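PDB 6FN6: fatty acid synthase 1, isoform A from Drosophila melanogaster, which probably catalyses de novo synthesis of long-chain saturated fatty acids from acetyl-CoA and malonyl-CoA with NADPH, this chain comprising its dehydratase, enoylreductase and ketoreductase modifying region. Local coordinates for residues Q265-E277 and F426-R438. Numbering follows the deposited sequence.
Sequences QFVPNINTTDLNE and FVAVQEQSLGATR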
loop_
_atom_site.group_PDB
_atom_site.type_symbol
_atom_site.label_atom_id
_atom_site.label_comp_id
_atom_site.label_asym_id
_atom_site.label_seq_id
_atom_site.Cartn_x
_atom_site.Cartn_y
_atom_site.Cartn_z
ATOM N N GLN A 265 -33.563 19.218 -56.580
ATOM C CA GLN A 265 -34.940 19.184 -57.063
ATOM C C GLN A 265 -35.128 20.158 -58.221
ATOM O O GLN A 265 -34.341 21.087 -58.401
ATOM C CB GLN A 265 -35.929 19.515 -55.941
ATOM C CG GLN A 265 -35.746 20.886 -55.306
ATOM C CD GLN A 265 -36.942 21.297 -54.467
ATOM O OE1 GLN A 265 -36.900 21.256 -53.238
ATOM N NE2 GLN A 265 -38.021 21.695 -55.132
ATOM N N PHE A 266 -36.184 19.939 -58.996
ATOM C CA PHE A 266 -36.508 20.812 -60.115
ATOM C C PHE A 266 -37.219 22.070 -59.632
ATOM O O PHE A 266 -38.243 21.995 -58.952
ATOM C CB PHE A 266 -37.380 20.077 -61.134
ATOM C CG PHE A 266 -37.825 20.939 -62.281
ATOM C CD1 PHE A 266 -36.955 21.238 -63.316
ATOM C CD2 PHE A 266 -39.110 21.450 -62.322
ATOM C CE1 PHE A 266 -37.358 22.032 -64.369
ATOM C CE2 PHE A 266 -39.521 22.245 -63.372
ATOM C CZ PHE A 266 -38.643 22.536 -64.398
ATOM N N VAL A 267 -36.657 23.225 -59.978
ATOM C CA VAL A 267 -37.244 24.510 -59.628
ATOM C C VAL A 267 -37.646 25.235 -60.907
ATOM O O VAL A 267 -36.781 25.618 -61.697
ATOM C CB VAL A 267 -36.272 25.367 -58.797
ATOM C CG1 VAL A 267 -36.906 26.708 -58.437
ATOM C CG2 VAL A 267 -35.840 24.627 -57.546
ATOM N N PRO A 268 -38.959 25.414 -61.130
ATOM C CA PRO A 268 -39.374 26.185 -62.307
ATOM C C PRO A 268 -38.828 27.608 -62.271
ATOM O O PRO A 268 -38.732 28.184 -61.185
ATOM C CB PRO A 268 -40.905 26.190 -62.209
ATOM C CG PRO A 268 -41.250 25.051 -61.321
ATOM C CD PRO A 268 -40.114 24.928 -60.356
ATOM N N ASN A 269 -38.473 28.161 -63.426
ATOM C CA ASN A 269 -38.072 29.560 -63.501
ATOM C C ASN A 269 -39.174 30.411 -62.885
ATOM O O ASN A 269 -38.911 31.364 -62.151
ATOM C CB ASN A 269 -37.807 29.986 -64.946
ATOM C CG ASN A 269 -36.624 29.261 -65.569
ATOM O OD1 ASN A 269 -36.648 28.929 -66.753
ATOM N ND2 ASN A 269 -35.574 29.037 -64.786
ATOM N N ILE A 270 -40.415 30.064 -63.207
ATOM C CA ILE A 270 -41.573 30.723 -62.626
ATOM C C ILE A 270 -42.193 29.787 -61.596
ATOM O O ILE A 270 -42.930 28.864 -61.945
ATOM C CB ILE A 270 -42.598 31.131 -63.704
ATOM C CG1 ILE A 270 -41.906 31.849 -64.872
ATOM C CG2 ILE A 270 -43.682 32.008 -63.096
ATOM C CD1 ILE A 270 -41.102 33.082 -64.478
ATOM N N ASN A 271 -41.886 30.022 -60.327
ATOM C CA ASN A 271 -42.361 29.155 -59.257
ATOM C C ASN A 271 -43.303 29.933 -58.345
ATOM O O ASN A 271 -42.887 30.868 -57.662
ATOM C CB ASN A 271 -41.180 28.590 -58.467
ATOM C CG ASN A 271 -41.561 27.398 -57.611
ATOM O OD1 ASN A 271 -42.598 26.769 -57.824
ATOM N ND2 ASN A 271 -40.708 27.068 -56.649
ATOM N N THR A 272 -44.572 29.537 -58.338
ATOM C CA THR A 272 -45.587 30.221 -57.544
ATOM C C THR A 272 -45.802 29.529 -56.205
ATOM O O THR A 272 -46.724 29.867 -55.461
ATOM C CB THR A 272 -46.934 30.282 -58.284
ATOM O OG1 THR A 272 -47.409 28.952 -58.525
ATOM C CG2 THR A 272 -46.786 31.019 -59.611
ATOM N N THR A 273 -44.950 28.555 -55.905
ATOM C CA THR A 273 -45.007 27.853 -54.629
ATOM C C THR A 273 -43.752 28.151 -53.817
ATOM O O THR A 273 -42.633 28.053 -54.324
ATOM C CB THR A 273 -45.144 26.333 -54.819
ATOM O OG1 THR A 273 -46.292 26.050 -55.629
ATOM C CG2 THR A 273 -45.289 25.632 -53.473
ATOM N N ASP A 274 -43.944 28.515 -52.555
ATOM C CA ASP A 274 -42.821 28.779 -51.667
ATOM C C ASP A 274 -41.942 27.538 -51.572
ATOM O O ASP A 274 -42.436 26.412 -51.587
ATOM C CB ASP A 274 -43.312 29.201 -50.281
ATOM C CG ASP A 274 -43.992 30.555 -50.291
ATOM O OD1 ASP A 274 -44.240 31.091 -51.391
ATOM O OD2 ASP A 274 -44.291 31.077 -49.197
ATOM N N LEU A 275 -40.637 27.754 -51.488
ATOM C CA LEU A 275 -39.681 26.658 -51.463
ATOM C C LEU A 275 -39.673 25.962 -50.105
ATOM O O LEU A 275 -39.072 24.900 -49.948
ATOM C CB LEU A 275 -38.281 27.172 -51.806
ATOM C CG LEU A 275 -38.120 27.637 -53.257
ATOM C CD1 LEU A 275 -36.835 28.442 -53.444
ATOM C CD2 LEU A 275 -38.153 26.448 -54.208
ATOM N N ASN A 276 -40.328 26.572 -49.121
ATOM C CA ASN A 276 -40.460 25.961 -47.805
ATOM C C ASN A 276 -41.747 26.399 -47.116
ATOM O O ASN A 276 -42.335 27.422 -47.464
ATOM C CB ASN A 276 -39.258 26.317 -46.931
ATOM C CG ASN A 276 -39.219 25.522 -45.642
ATOM O OD1 ASN A 276 -39.458 26.058 -44.563
ATOM N ND2 ASN A 276 -38.909 24.237 -45.749
ATOM N N GLU A 277 -42.177 25.613 -46.133
ATOM C CA GLU A 277 -43.371 25.923 -45.353
ATOM C C GLU A 277 -43.156 27.187 -44.530
ATOM O O GLU A 277 -44.024 28.058 -44.464
ATOM C CB GLU A 277 -43.720 24.742 -44.442
ATOM C CG GLU A 277 -44.770 25.037 -43.383
ATOM C CD GLU A 277 -44.181 25.628 -42.113
ATOM O OE1 GLU A 277 -44.880 26.415 -41.439
ATOM O OE2 GLU A 277 -43.019 25.306 -41.792
ATOM N N PHE A 426 -34.898 44.457 -70.028
ATOM C CA PHE A 426 -34.588 43.307 -69.190
ATOM C C PHE A 426 -35.713 42.282 -69.247
ATOM O O PHE A 426 -36.863 42.622 -69.523
ATOM C CB PHE A 426 -34.337 43.744 -67.746
ATOM C CG PHE A 426 -32.918 44.144 -67.479
ATOM C CD1 PHE A 426 -32.387 45.287 -68.050
ATOM C CD2 PHE A 426 -32.110 43.371 -66.665
ATOM C CE1 PHE A 426 -31.078 45.655 -67.808
ATOM C CE2 PHE A 426 -30.803 43.733 -66.420
ATOM C CZ PHE A 426 -30.286 44.876 -66.994
ATOM N N VAL A 427 -35.369 41.024 -68.998
ATOM C CA VAL A 427 -36.349 39.947 -68.986
ATOM C C VAL A 427 -36.313 39.250 -67.629
ATOM O O VAL A 427 -35.258 39.134 -67.005
ATOM C CB VAL A 427 -36.089 38.946 -70.133
ATOM C CG1 VAL A 427 -34.783 38.190 -69.908
ATOM C CG2 VAL A 427 -37.253 37.977 -70.272
ATOM N N ALA A 428 -37.467 38.793 -67.162
ATOM C CA ALA A 428 -37.515 38.076 -65.899
ATOM C C ALA A 428 -37.069 36.638 -66.123
ATOM O O ALA A 428 -37.809 35.819 -66.669
ATOM C CB ALA A 428 -38.907 38.122 -65.305
ATOM N N VAL A 429 -35.844 36.343 -65.701
ATOM C CA VAL A 429 -35.281 35.012 -65.852
ATOM C C VAL A 429 -35.999 34.053 -64.917
ATOM O O VAL A 429 -36.382 32.956 -65.319
ATOM C CB VAL A 429 -33.763 35.018 -65.596
ATOM C CG1 VAL A 429 -33.215 33.596 -65.560
ATOM C CG2 VAL A 429 -33.052 35.838 -66.663
ATOM N N GLN A 430 -36.175 34.466 -63.665
ATOM C CA GLN A 430 -36.897 33.653 -62.695
ATOM C C GLN A 430 -37.870 34.499 -61.884
ATOM O O GLN A 430 -37.647 35.689 -61.668
ATOM C CB GLN A 430 -35.923 32.944 -61.747
ATOM C CG GLN A 430 -35.178 31.777 -62.378
ATOM C CD GLN A 430 -34.696 30.760 -61.361
ATOM O OE1 GLN A 430 -34.650 29.563 -61.646
ATOM N NE2 GLN A 430 -34.329 31.231 -60.171
ATOM N N GLU A 431 -38.948 33.866 -61.437
ATOM C CA GLU A 431 -39.887 34.489 -60.514
ATOM C C GLU A 431 -40.251 33.510 -59.411
ATOM O O GLU A 431 -40.948 32.523 -59.648
ATOM C CB GLU A 431 -41.151 34.958 -61.234
ATOM C CG GLU A 431 -40.957 36.200 -62.081
ATOM C CD GLU A 431 -42.186 36.542 -62.902
ATOM O OE1 GLU A 431 -43.234 35.889 -62.712
ATOM O OE2 GLU A 431 -42.106 37.473 -63.728
ATOM N N GLN A 432 -39.762 33.780 -58.207
ATOM C CA GLN A 432 -40.034 32.924 -57.063
ATOM C C GLN A 432 -40.891 33.660 -56.045
ATOM O O GLN A 432 -40.562 34.769 -55.619
ATOM C CB GLN A 432 -38.728 32.447 -56.417
ATOM C CG GLN A 432 -38.914 31.676 -55.109
ATOM C CD GLN A 432 -39.791 30.450 -55.267
ATOM O OE1 GLN A 432 -39.439 29.510 -55.983
ATOM N NE2 GLN A 432 -40.941 30.451 -54.596
ATOM N N SER A 433 -42.001 33.040 -55.671
ATOM C CA SER A 433 -42.917 33.629 -54.708
ATOM C C SER A 433 -42.258 33.689 -53.338
ATOM O O SER A 433 -41.478 32.807 -52.974
ATOM C CB SER A 433 -44.215 32.825 -54.631
ATOM O OG SER A 433 -43.965 31.507 -54.176
ATOM N N LEU A 434 -42.566 34.745 -52.594
ATOM C CA LEU A 434 -42.148 34.866 -51.205
ATOM C C LEU A 434 -43.420 34.979 -50.384
ATOM O O LEU A 434 -43.723 36.023 -49.806
ATOM C CB LEU A 434 -41.241 36.083 -51.004
ATOM C CG LEU A 434 -39.920 36.043 -51.777
ATOM C CD1 LEU A 434 -39.162 37.354 -51.643
ATOM C CD2 LEU A 434 -39.060 34.882 -51.300
ATOM N N GLY A 435 -44.167 33.880 -50.351
ATOM C CA GLY A 435 -45.513 33.895 -49.822
ATOM C C GLY A 435 -46.387 34.520 -50.883
ATOM O O GLY A 435 -46.102 34.406 -52.074
ATOM N N ALA A 436 -47.456 35.177 -50.459
ATOM C CA ALA A 436 -48.256 35.970 -51.375
ATOM C C ALA A 436 -47.913 37.426 -51.103
ATOM O O ALA A 436 -47.302 37.740 -50.083
ATOM C CB ALA A 436 -49.734 35.704 -51.190
ATOM N N THR A 437 -48.285 38.311 -52.018
ATOM C CA THR A 437 -47.976 39.737 -51.896
ATOM C C THR A 437 -46.491 40.057 -52.083
ATOM O O THR A 437 -46.113 41.229 -52.066
ATOM C CB THR A 437 -48.423 40.324 -50.529
ATOM O OG1 THR A 437 -47.934 39.518 -49.449
ATOM C CG2 THR A 437 -49.943 40.416 -50.457
ATOM N N ARG A 438 -45.646 39.043 -52.245
ATOM C CA ARG A 438 -44.223 39.292 -52.487
ATOM C C ARG A 438 -43.619 38.240 -53.411
ATOM O O ARG A 438 -44.087 37.102 -53.472
ATOM C CB ARG A 438 -43.439 39.339 -51.174
ATOM C CG ARG A 438 -43.631 40.624 -50.386
ATOM C CD ARG A 438 -42.469 40.879 -49.439
ATOM N NE ARG A 438 -42.511 42.230 -48.885
ATOM C CZ ARG A 438 -41.931 43.293 -49.436
ATOM N NH1 ARG A 438 -41.258 43.182 -50.574
ATOM N NH2 ARG A 438 -42.029 44.479 -48.850
#
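Asn269 O accepts the backbone N-H of Glu431 (2.6 Å), opening a short parallel pairing; its side chain crosses that of Gln430 at about a right angle, and ND2 reaches OE1 in a weak hydrogen bond, while OD1 is taken by Gln535. Next comes Ile270, lying alongside Glu431 and pointing the same way, its CD1 3.7 Å from Glu431 CB. The glutamate chain runs on, extended, to Arg418 and Tyr413. Asn271 then uses both backbone groups: its N donates to Glu431 O (2.8 Å) and its O receives Ser433 N (3.1 Å). On the sheet face it shares with Gln432, Asn271 ND2 meets Gln432 OE1 on an in-plane lone pair at 2.8 Å, with the two amides turned 89° apart. A bend at chi2 (58°) lets the other end of the Gln432 amide, NE2, reach Thr273 O at 2.9 Å from above the carbonyl plane; NE2 also donates to Ser433 O. Replacing Gln432 with an alanine would probably leave the Asn271 amide without its acceptor and the chain at Thr273 less firmly held. Asp274 ties the loop after strand 270-271 to the other segment: OD1 accepts from both Ser433 OG (2.8 Å) and Gly435 N (3.0 Å), at the end of strand 426-433. Leu275 lays CG and CD1 against the Gln432 amide and also packs on His285 of helix 279-296. The pairing adds strand 270-271 to the edge of a mixed sheet whose strand order, with antiparallel 438-445 inserted between 402-409 and 426-433, matches the class I methyltransferase fold, consistent with the pseudo-methyltransferase domain of animal fatty acid synthases.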